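Local coordinates for protein glucosamine-6-phosphate deaminase (PDB 2BKX) that belongs to the glucosamine-6-phosphate isomerase/6-phosphogluconolactonase family and holds fructose -6-phosphate at the C-terminal ends of parallel strands in a Rossmann-like alpha/beta core, at residues K27-A35 with L123-G132. Numbering follows the deposited sequence.
Sequences KPDAVLGLA and LGDTDIQLLG. With F6R (fructose -6-phosphate), chain C.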
loop_
_atom_site.group_PDB
_atom_site.type_symbol
_atom_site.label_atom_id
_atom_site.label_comp_id
_atom_site.label_asym_id
_atom_site.label_seq_id
_atom_site.Cartn_x
_atom_site.Cartn_y
_atom_site.Cartn_z
ATOM N N LYS A 27 17.104 -0.743 -10.898
ATOM C CA LYS A 27 17.352 0.649 -10.482
ATOM C C LYS A 27 17.647 0.614 -8.976
ATOM O O LYS A 27 16.724 0.639 -8.159
ATOM C CB LYS A 27 16.117 1.488 -10.793
ATOM C CG LYS A 27 16.331 2.945 -10.573
ATOM C CD LYS A 27 15.173 3.766 -11.107
ATOM C CE LYS A 27 15.508 5.233 -11.051
ATOM N NZ LYS A 27 14.268 6.074 -11.299
ATOM N N PRO A 28 18.925 0.443 -8.589
ATOM C CA PRO A 28 19.278 0.412 -7.165
ATOM C C PRO A 28 18.852 1.620 -6.351
ATOM O O PRO A 28 18.714 1.505 -5.141
ATOM C CB PRO A 28 20.795 0.283 -7.185
ATOM C CG PRO A 28 21.052 -0.497 -8.432
ATOM C CD PRO A 28 20.089 0.129 -9.430
ATOM N N ASP A 29 18.698 2.764 -7.006
ATOM C CA ASP A 29 18.174 3.971 -6.400
ATOM C C ASP A 29 16.664 4.151 -6.650
ATOM O O ASP A 29 16.118 5.270 -6.621
ATOM C CB ASP A 29 18.978 5.169 -6.860
ATOM C CG ASP A 29 18.820 5.450 -8.328
ATOM O OD1 ASP A 29 18.530 4.512 -9.081
ATOM O OD2 ASP A 29 19.040 6.603 -8.748
ATOM N N ALA A 30 15.990 3.027 -6.832
ATOM C CA ALA A 30 14.547 3.044 -7.009
ATOM C C ALA A 30 13.859 3.638 -5.819
ATOM O O ALA A 30 14.353 3.572 -4.698
ATOM C CB ALA A 30 14.003 1.683 -7.261
ATOM N N VAL A 31 12.713 4.245 -6.097
ATOM C CA VAL A 31 11.783 4.731 -5.125
ATOM C C VAL A 31 10.617 3.734 -5.094
ATOM O O VAL A 31 9.906 3.584 -6.091
ATOM C CB VAL A 31 11.254 6.147 -5.487
ATOM C CG1 VAL A 31 10.268 6.606 -4.425
ATOM C CG2 VAL A 31 12.439 7.125 -5.593
ATOM N N LEU A 32 10.440 3.068 -3.963
ATOM C CA LEU A 32 9.381 2.084 -3.833
ATOM C C LEU A 32 8.255 2.683 -3.021
ATOM O O LEU A 32 8.465 3.150 -1.900
ATOM C CB LEU A 32 9.864 0.820 -3.085
ATOM C CG LEU A 32 11.195 0.196 -3.501
ATOM C CD1 LEU A 32 11.463 -0.980 -2.575
ATOM C CD2 LEU A 32 11.180 -0.202 -4.965
ATOM N N GLY A 33 7.044 2.598 -3.550
ATOM C CA GLY A 33 5.852 2.912 -2.790
ATOM C C GLY A 33 5.375 1.673 -2.092
ATOM O O GLY A 33 5.226 0.646 -2.753
ATOM N N LEU A 34 5.126 1.752 -0.775
ATOM C CA LEU A 34 4.874 0.568 0.026
ATOM C C LEU A 34 3.546 0.695 0.767
ATOM O O LEU A 34 3.009 1.785 0.940
ATOM C CB LEU A 34 6.032 0.348 1.012
ATOM C CG LEU A 34 7.377 0.057 0.318
ATOM C CD1 LEU A 34 8.438 -0.098 1.415
ATOM C CD2 LEU A 34 7.338 -1.183 -0.564
ATOM N N ALA A 35 3.052 -0.462 1.194
ATOM C CA ALA A 35 1.754 -0.611 1.832
ATOM C C ALA A 35 1.872 -1.419 3.119
ATOM O O ALA A 35 2.793 -2.227 3.281
ATOM C CB ALA A 35 0.819 -1.356 0.898
ATOM N N LEU A 123 11.165 13.289 -5.152
ATOM C CA LEU A 123 11.864 12.012 -5.303
ATOM C C LEU A 123 11.832 11.498 -6.715
ATOM O O LEU A 123 12.523 10.533 -7.025
ATOM C CB LEU A 123 11.299 10.978 -4.334
ATOM C CG LEU A 123 11.462 11.320 -2.868
ATOM C CD1 LEU A 123 10.649 10.322 -1.999
ATOM C CD2 LEU A 123 12.906 11.344 -2.484
ATOM N N GLY A 124 11.035 12.121 -7.567
ATOM C CA GLY A 124 10.815 11.638 -8.906
ATOM C C GLY A 124 9.633 10.710 -9.042
ATOM O O GLY A 124 9.544 9.976 -10.001
ATOM N N ASP A 125 8.703 10.754 -8.094
ATOM C CA ASP A 125 7.543 9.859 -8.051
ATOM C C ASP A 125 8.065 8.455 -7.712
ATOM O O ASP A 125 9.276 8.261 -7.562
ATOM C CB ASP A 125 6.740 9.783 -9.371
ATOM C CG ASP A 125 6.504 11.134 -10.049
ATOM O OD1 ASP A 125 6.070 12.109 -9.393
ATOM O OD2 ASP A 125 6.701 11.193 -11.295
ATOM N N THR A 126 7.172 7.467 -7.592
ATOM C CA THR A 126 7.610 6.079 -7.364
ATOM C C THR A 126 7.924 5.279 -8.648
ATOM O O THR A 126 7.261 5.462 -9.704
ATOM C CB THR A 126 6.561 5.354 -6.507
ATOM O OG1 THR A 126 5.334 5.275 -7.248
ATOM C CG2 THR A 126 6.332 6.096 -5.219
ATOM N N ASP A 127 8.884 4.356 -8.563
ATOM C CA ASP A 127 9.183 3.393 -9.592
ATOM C C ASP A 127 8.209 2.211 -9.593
ATOM O O ASP A 127 7.919 1.603 -10.630
ATOM C CB ASP A 127 10.626 2.906 -9.488
ATOM C CG ASP A 127 11.597 3.991 -9.853
ATOM O OD1 ASP A 127 11.716 4.227 -11.067
ATOM O OD2 ASP A 127 12.174 4.663 -8.935
ATOM N N ILE A 128 7.767 1.832 -8.389
ATOM C CA ILE A 128 6.689 0.866 -8.256
ATOM C C ILE A 128 5.874 1.264 -7.039
ATOM O O ILE A 128 6.444 1.787 -6.088
ATOM C CB ILE A 128 7.189 -0.587 -8.118
ATOM C CG1 ILE A 128 6.044 -1.599 -8.301
ATOM C CG2 ILE A 128 7.943 -0.779 -6.792
ATOM C CD1 ILE A 128 6.567 -3.027 -8.405
ATOM N N GLN A 129 4.565 1.012 -7.079
ATOM C CA GLN A 129 3.704 1.299 -5.926
ATOM C C GLN A 129 2.945 0.019 -5.613
ATOM O O GLN A 129 2.125 -0.436 -6.417
ATOM C CB GLN A 129 2.738 2.439 -6.221
ATOM C CG GLN A 129 1.757 2.713 -5.095
ATOM C CD GLN A 129 2.419 3.233 -3.848
ATOM O OE1 GLN A 129 2.928 4.356 -3.858
ATOM N NE2 GLN A 129 2.378 2.466 -2.751
ATOM N N LEU A 130 3.236 -0.567 -4.439
ATOM C CA LEU A 130 2.465 -1.665 -3.897
ATOM C C LEU A 130 1.154 -1.140 -3.283
ATOM O O LEU A 130 1.134 -0.114 -2.607
ATOM C CB LEU A 130 3.272 -2.405 -2.830
ATOM C CG LEU A 130 4.590 -3.128 -3.068
ATOM C CD1 LEU A 130 5.021 -3.927 -1.814
ATOM C CD2 LEU A 130 4.472 -3.983 -4.228
ATOM N N LEU A 131 0.064 -1.853 -3.544
ATOM C CA LEU A 131 -1.239 -1.516 -3.014
ATOM C C LEU A 131 -1.907 -2.768 -2.486
ATOM O O LEU A 131 -1.656 -3.878 -2.954
ATOM C CB LEU A 131 -2.175 -0.987 -4.121
ATOM C CG LEU A 131 -1.807 0.263 -4.807
ATOM C CD1 LEU A 131 -2.809 0.585 -5.927
ATOM C CD2 LEU A 131 -1.708 1.442 -3.836
ATOM N N GLY A 132 -2.765 -2.563 -1.512
ATOM C CA GLY A 132 -3.834 -3.531 -1.225
ATOM C C GLY A 132 -5.173 -2.922 -1.613
ATOM O O GLY A 132 -5.215 -1.841 -2.225
HETATM C C1 F6R C . -2.210 -0.186 3.014
HETATM C C2 F6R C . -3.480 0.565 2.663
HETATM C C3 F6R C . -4.898 -0.020 2.690
HETATM C C4 F6R C . -4.933 -1.561 2.734
HETATM C C5 F6R C . -6.339 -2.139 2.729
HETATM C C6 F6R C . -6.321 -3.660 2.828
HETATM O O1 F6R C . -1.113 0.706 3.288
HETATM O O2 F6R C . -3.342 1.708 2.287
HETATM O O3 F6R C . -5.558 0.349 1.492
HETATM O O4 F6R C . -4.218 -2.054 1.606
HETATM O O5 F6R C . -7.144 -1.584 3.762
HETATM O O6 F6R C . -5.800 -4.026 4.115
HETATM P P F6R C . -5.443 -5.555 4.401
HETATM O O1P F6R C . -4.241 -5.881 3.556
HETATM O O2P F6R C . -6.643 -6.351 3.963
HETATM O O3P F6R C . -5.147 -5.660 5.862
#
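The carboxylate of Asp127 is gripped from two directions by 27-35: its OD2 accepts the backbone N of Val31 at 2.9 Å, through the anti lone pair and almost straight (176°). This junction opens a parallel pairing of strands 31-34 and 128-131, whose axes run 12° apart, within the central sheet of a Rossmann-like alpha/beta fold; strand 62-69 flanks 31-34 on its other edge. From the second direction the NZ of Lys27 reaches Asp127 OD1 at 3.2 Å, a salt bridge on the syn side of that oxygen. An extended Lys27 chain, its CG anti to the backbone N, spans this distance and crosses the aspartate at about a right angle. Asp127 closes the ring itself, since its own N donates to Val31 O at 2.8 Å. The ladder continues through Gly33, whose N meets Ile128 O at 2.7 Å and whose O receives Leu130 N.

The Gln129 amide lies against the backbone of Gly33, its OE1 3.4 Å from Gly33 CA. The bend at chi2 (66°) folds the amide over Gly33 and points NE2 forward to Leu130 O, 2.9 Å away and in the plane of the Gln129 amide. On the opposite face, Leu32 CD2 packs on Ile128 CG2, and helix 9-26 lies against both side chains. Val31 CG2 lies 4.2 Å from Leu123 CB, and Val31 CB and CG1 border Asp125 O, just after helix 109-122, whose end Gly124 completes with a Schellman motif. At their C-terminal ends both segments reach the pocket of fructose -6-phosphate: Ala35 CA approaches its O1, and Gly132 CA lies 3.2 Å from its O4.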